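Local atomic coordinates of putative citrate lyase (Ralstonia eutropha, PDB entry 3QQW), a protein that probably acts as a magnesium-dependent lyase of the HpcH/HpaI aldolase and citrate lyase family, possibly cleaving (S)-citramalyl-CoA. Residues D143-V148 and L167-V172; V150-H155 and E171-G176. All coordinates share one frame; numbering follows the deposited sequence. Where two conformers were deposited one is given.

In the fold
Both contacts join the same neighbours of an eight-stranded parallel TIM barrel, strands 148-152 and 170-175, and their centres lie 15 Å apart along that pair. Contact 1 is at the N-terminal end, where the loop after helix 123-139 enters the sheet; contact 2 carries the pairing on to the C-terminal end, where TIM barrels hold their active sites. Glu171 and Val172 belong to both, and Ile170 CD1 packs on Val150 CG2 at 3.7 Å between them. Glu153 of contact 2 has its side chain about 3 Å from that of Asp179, the other predicted magnesium ligand, whereas in contact 1 the side chain of Val148 is about 10 Å from that of the predicted substrate-binding Arg88.

Contact 1 of 2, residues D143-V148 and L167-V172; sequences DKPVPV and LPNIEV
Pro147 sets its CB over the flat face of the Glu171 carboxylate, 3.4 Å from Glu171 CD and about equally far from both oxygens, the two side chains crossing at a slant. Glu171 has CG between its backbone N and carbonyl carbon (chi1 65°), and from there an extended chain brings the carboxylate across the proline, face toward Pro147 CB. OE2 is hydrogen-bonded to His149 NE2, which would hold the rotation of the carboxylate. A second proline lies over the face of an amide: Pro145 and Asn169 cross at about a right angle, with Pro145 CB 3.5 Å from Asn169 ND2 and Pro145 CG nearest OD1.

Beyond the two prolines the backbones begin to pair. Val148 N donates to Asn169 O at 2.7 Å, and Glu171 N donates to Val148 O at 2.9 Å, so that Val148 spans Ile170 in a parallel bridge. Val148 O also receives a CH contact from Ile170 CA at 3.3 Å. On the face shared by the bridged pair, Val148 CB approaches Ile170 CG1 at 4.4 Å, and Ile170 continues onto Ile130 of helix 123-139.

Asn169 occupies a type II turn from Leu167 to Ile170 with a positive phi of 65°. The two prolines meet polar side chains by van der Waals contact over flat faces, while both hydrogen bonds between the segments are backbone ones centred on Val148.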
# COMPACT_ATOMS: atom_id res chain seq x y z
N ASP C 143 14.68 36.13 4.26
CA ASP C 143 15.37 35.73 3.04
C ASP C 143 14.99 34.29 2.64
O ASP C 143 14.54 34.04 1.52
CB ASP C 143 16.91 35.86 3.22
CG ASP C 143 17.50 35.48 4.58
OD1 ASP C 143 16.78 34.82 5.38
OD2 ASP C 143 18.68 35.82 4.84
N LYS C 144 15.21 33.34 3.60
CA LYS C 144 14.92 31.94 3.34
C LYS C 144 13.48 31.65 3.75
O LYS C 144 12.98 32.26 4.71
CB LYS C 144 15.94 31.01 4.02
CG LYS C 144 16.03 31.07 5.53
CD LYS C 144 17.03 30.02 6.06
N PRO C 145 12.76 30.75 3.02
CA PRO C 145 11.37 30.44 3.42
C PRO C 145 11.30 29.70 4.74
O PRO C 145 12.26 29.04 5.14
CB PRO C 145 10.86 29.58 2.26
CG PRO C 145 11.89 29.67 1.18
CD PRO C 145 13.19 29.95 1.86
N VAL C 146 10.17 29.87 5.45
CA VAL C 146 9.92 29.21 6.74
C VAL C 146 9.62 27.73 6.44
O VAL C 146 8.67 27.45 5.70
CB VAL C 146 8.73 29.87 7.53
CG1 VAL C 146 8.45 29.16 8.84
CG2 VAL C 146 8.96 31.34 7.76
N PRO C 147 10.44 26.78 6.96
CA PRO C 147 10.17 25.35 6.72
C PRO C 147 8.84 24.95 7.33
O PRO C 147 8.41 25.52 8.32
CB PRO C 147 11.34 24.65 7.42
CG PRO C 147 12.40 25.70 7.56
CD PRO C 147 11.62 26.95 7.82
N VAL C 148 8.15 24.02 6.69
CA VAL C 148 6.82 23.58 7.11
C VAL C 148 6.86 22.09 7.49
O VAL C 148 7.54 21.28 6.84
CB VAL C 148 5.77 23.87 6.00
CG1 VAL C 148 4.38 23.43 6.42
CG2 VAL C 148 5.76 25.35 5.62
N LEU C 167 4.91 19.40 -2.27
CA LEU C 167 4.72 20.82 -2.04
C LEU C 167 6.00 21.47 -1.53
O LEU C 167 6.81 20.80 -0.90
CB LEU C 167 3.55 21.06 -1.08
CG LEU C 167 2.17 20.69 -1.65
CD1 LEU C 167 1.12 20.75 -0.57
CD2 LEU C 167 1.79 21.60 -2.82
N PRO C 168 6.22 22.78 -1.85
CA PRO C 168 7.48 23.43 -1.44
C PRO C 168 7.61 23.71 0.05
O PRO C 168 6.62 23.95 0.75
CB PRO C 168 7.46 24.76 -2.22
CG PRO C 168 6.00 25.05 -2.44
CD PRO C 168 5.38 23.69 -2.66
N ASN C 169 8.86 23.75 0.52
CA ASN C 169 9.27 24.09 1.88
C ASN C 169 8.82 23.13 2.96
O ASN C 169 8.93 23.46 4.13
CB ASN C 169 8.86 25.53 2.25
CG ASN C 169 9.27 26.54 1.21
OD1 ASN C 169 10.34 26.43 0.58
ND2 ASN C 169 8.41 27.51 0.95
N ILE C 170 8.38 21.92 2.62
CA ILE C 170 8.05 20.91 3.62
C ILE C 170 9.34 20.19 3.96
O ILE C 170 10.09 19.77 3.07
CB ILE C 170 6.92 19.93 3.18
CG1 ILE C 170 5.61 20.72 2.90
CG2 ILE C 170 6.67 18.79 4.22
CD1 ILE C 170 4.51 19.85 2.29
N GLU C 171 9.63 20.09 5.25
CA GLU C 171 10.83 19.37 5.68
C GLU C 171 10.43 18.19 6.57
O GLU C 171 11.23 17.26 6.73
CB GLU C 171 11.87 20.28 6.36
CG GLU C 171 11.39 20.87 7.67
CD GLU C 171 12.44 21.60 8.49
OE1 GLU C 171 13.54 21.89 7.96
OE2 GLU C 171 12.13 21.92 9.66
N VAL C 172 9.20 18.19 7.11
CA VAL C 172 8.70 17.09 7.93
C VAL C 172 7.24 16.74 7.57
O VAL C 172 6.43 17.64 7.32
CB VAL C 172 8.81 17.35 9.46
CG1 VAL C 172 8.12 16.26 10.27
CG2 VAL C 172 10.24 17.51 9.93

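Contact 2 of 2, residues V150-H155 and E171-G176; sequences VLIETH and EVLDFG
At the C-terminal end of the barrel, where the predicted magnesium and substrate ligand Glu153 leaves its strand, strands 150-152 and 171-175 run parallel, their axes crossing at -33°. Val150 pairs with Leu173, Leu151 with Asp174 and Ile152 with Phe175. Four backbone bonds join them, two of them Val150 N to Val172 O and Asp174 N to Val150 O. Ile152 N reaches Asp174 O at 2.7 Å, almost straight at 177°; Gly176 N meets Ile152 O at 3.1 Å from above the carbonyl plane.

Leu151 and Asp174 share one face of the sheet. Leu151 CD1 sits 3.4 Å from Asp174 CB, and Leu151 CD2 lies 3.8 Å from Asp174 OD2. The two leucine methyls thus lie against the CB and OD2 of the buried acid, while OD1 accepts a hydrogen bond from Trp253 NE1. The opposite face is apolar: Leu173 CD2 leans toward Val150 CB at 4.0 Å and also approaches Ile152 CD1, and helices 161-164 and 202-217 pack over this layer. Phe175, its CG anti to the backbone N (chi1 -169°), brings CD1 to 3.8 Å from Ile152 O.

Past the last bridge, Glu153 CB rests 3.3 Å from Gly176 O, and Glu153 OE1 lies near Gly176 CA, a glycine that leaves room for the acid. Glu153 OE2 is hydrogen-bonded to Lys119 N, and OE1 lies close to Asp179 OD2. Thr154 and Gly176 occupy N-cap positions of the helices that follow. Catalytic and ligand residues gathered at the C-terminal ends of the parallel strands are the hallmark of TIM barrels; here Glu153, with Asp179 in the helix after the next strand, is consistent with the predicted magnesium site of HpcH/HpaI lyases.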
# COMPACT_ATOMS: atom_id res chain seq x y z
N VAL C 150 4.06 19.12 8.14
CA VAL C 150 2.66 18.85 7.83
C VAL C 150 2.19 17.58 8.53
O VAL C 150 2.79 16.51 8.37
CB VAL C 150 2.42 18.79 6.29
CG1 VAL C 150 0.97 18.49 5.96
CG2 VAL C 150 2.86 20.08 5.63
N LEU C 151 1.11 17.70 9.29
CA LEU C 151 0.49 16.54 9.92
C LEU C 151 -0.30 15.75 8.90
O LEU C 151 -1.09 16.33 8.14
CB LEU C 151 -0.45 16.95 11.06
CG LEU C 151 0.06 16.96 12.51
CD1 LEU C 151 0.53 15.61 12.97
CD2 LEU C 151 1.07 18.01 12.72
N ILE C 152 -0.08 14.43 8.86
CA ILE C 152 -0.85 13.48 8.06
C ILE C 152 -1.68 12.75 9.09
O ILE C 152 -1.16 11.89 9.80
CB ILE C 152 0.04 12.58 7.17
CG1 ILE C 152 0.99 13.45 6.26
CG2 ILE C 152 -0.82 11.59 6.35
CD1 ILE C 152 0.31 14.48 5.28
N GLU C 153 -2.93 13.22 9.29
CA GLU C 153 -3.79 12.68 10.34
C GLU C 153 -5.27 12.62 9.94
O GLU C 153 -6.15 12.54 10.80
CB GLU C 153 -3.61 13.49 11.64
CG GLU C 153 -3.88 14.98 11.56
CD GLU C 153 -3.44 15.76 12.78
OE1 GLU C 153 -3.11 15.13 13.81
OE2 GLU C 153 -3.41 17.01 12.72
N THR C 154 -5.53 12.68 8.63
CA THR C 154 -6.88 12.60 8.09
C THR C 154 -6.89 11.65 6.92
O THR C 154 -5.83 11.34 6.38
CB THR C 154 -7.42 13.97 7.68
OG1 THR C 154 -6.70 14.46 6.56
CG2 THR C 154 -7.41 14.98 8.81
N HIS C 155 -8.08 11.19 6.50
CA HIS C 155 -8.23 10.33 5.33
C HIS C 155 -7.73 11.04 4.08
O HIS C 155 -6.93 10.48 3.34
CB HIS C 155 -9.68 9.91 5.13
CG HIS C 155 -10.23 9.04 6.20
ND1 HIS C 155 -9.78 7.75 6.38
CD2 HIS C 155 -11.24 9.27 7.07
CE1 HIS C 155 -10.49 7.26 7.39
NE2 HIS C 155 -11.39 8.15 7.83
N GLU C 171 9.63 20.09 5.25
CA GLU C 171 10.83 19.37 5.68
C GLU C 171 10.43 18.19 6.57
O GLU C 171 11.23 17.26 6.73
CB GLU C 171 11.87 20.28 6.36
CG GLU C 171 11.39 20.87 7.67
CD GLU C 171 12.44 21.60 8.49
OE1 GLU C 171 13.54 21.89 7.96
OE2 GLU C 171 12.13 21.92 9.66
N VAL C 172 9.20 18.19 7.11
CA VAL C 172 8.70 17.09 7.93
C VAL C 172 7.24 16.74 7.57
O VAL C 172 6.43 17.64 7.32
CB VAL C 172 8.81 17.35 9.46
CG1 VAL C 172 8.12 16.26 10.27
CG2 VAL C 172 10.24 17.51 9.93
N LEU C 173 6.93 15.43 7.57
CA LEU C 173 5.59 14.85 7.52
C LEU C 173 5.41 14.20 8.87
O LEU C 173 6.20 13.34 9.26
CB LEU C 173 5.34 13.87 6.37
CG LEU C 173 5.39 14.42 4.94
CD1 LEU C 173 4.97 13.35 3.95
CD2 LEU C 173 4.48 15.67 4.77
N ASP C 174 4.42 14.68 9.64
CA ASP C 174 4.15 14.17 10.98
C ASP C 174 3.01 13.21 10.97
O ASP C 174 1.96 13.53 10.43
CB ASP C 174 3.80 15.35 11.93
CG ASP C 174 4.91 16.30 12.23
OD1 ASP C 174 5.90 15.87 12.83
OD2 ASP C 174 4.76 17.50 11.94
N PHE C 175 3.17 12.07 11.61
CA PHE C 175 2.05 11.12 11.70
C PHE C 175 1.19 11.43 12.94
O PHE C 175 1.68 11.36 14.06
CB PHE C 175 2.53 9.67 11.72
CG PHE C 175 1.37 8.73 11.54
CD1 PHE C 175 0.72 8.63 10.31
CD2 PHE C 175 0.87 8.00 12.61
CE1 PHE C 175 -0.40 7.81 10.15
CE2 PHE C 175 -0.25 7.18 12.46
CZ PHE C 175 -0.87 7.08 11.22
N GLY C 176 -0.06 11.79 12.71
CA GLY C 176 -1.01 12.10 13.76
C GLY C 176 -1.92 10.91 13.98
O GLY C 176 -2.98 10.81 13.37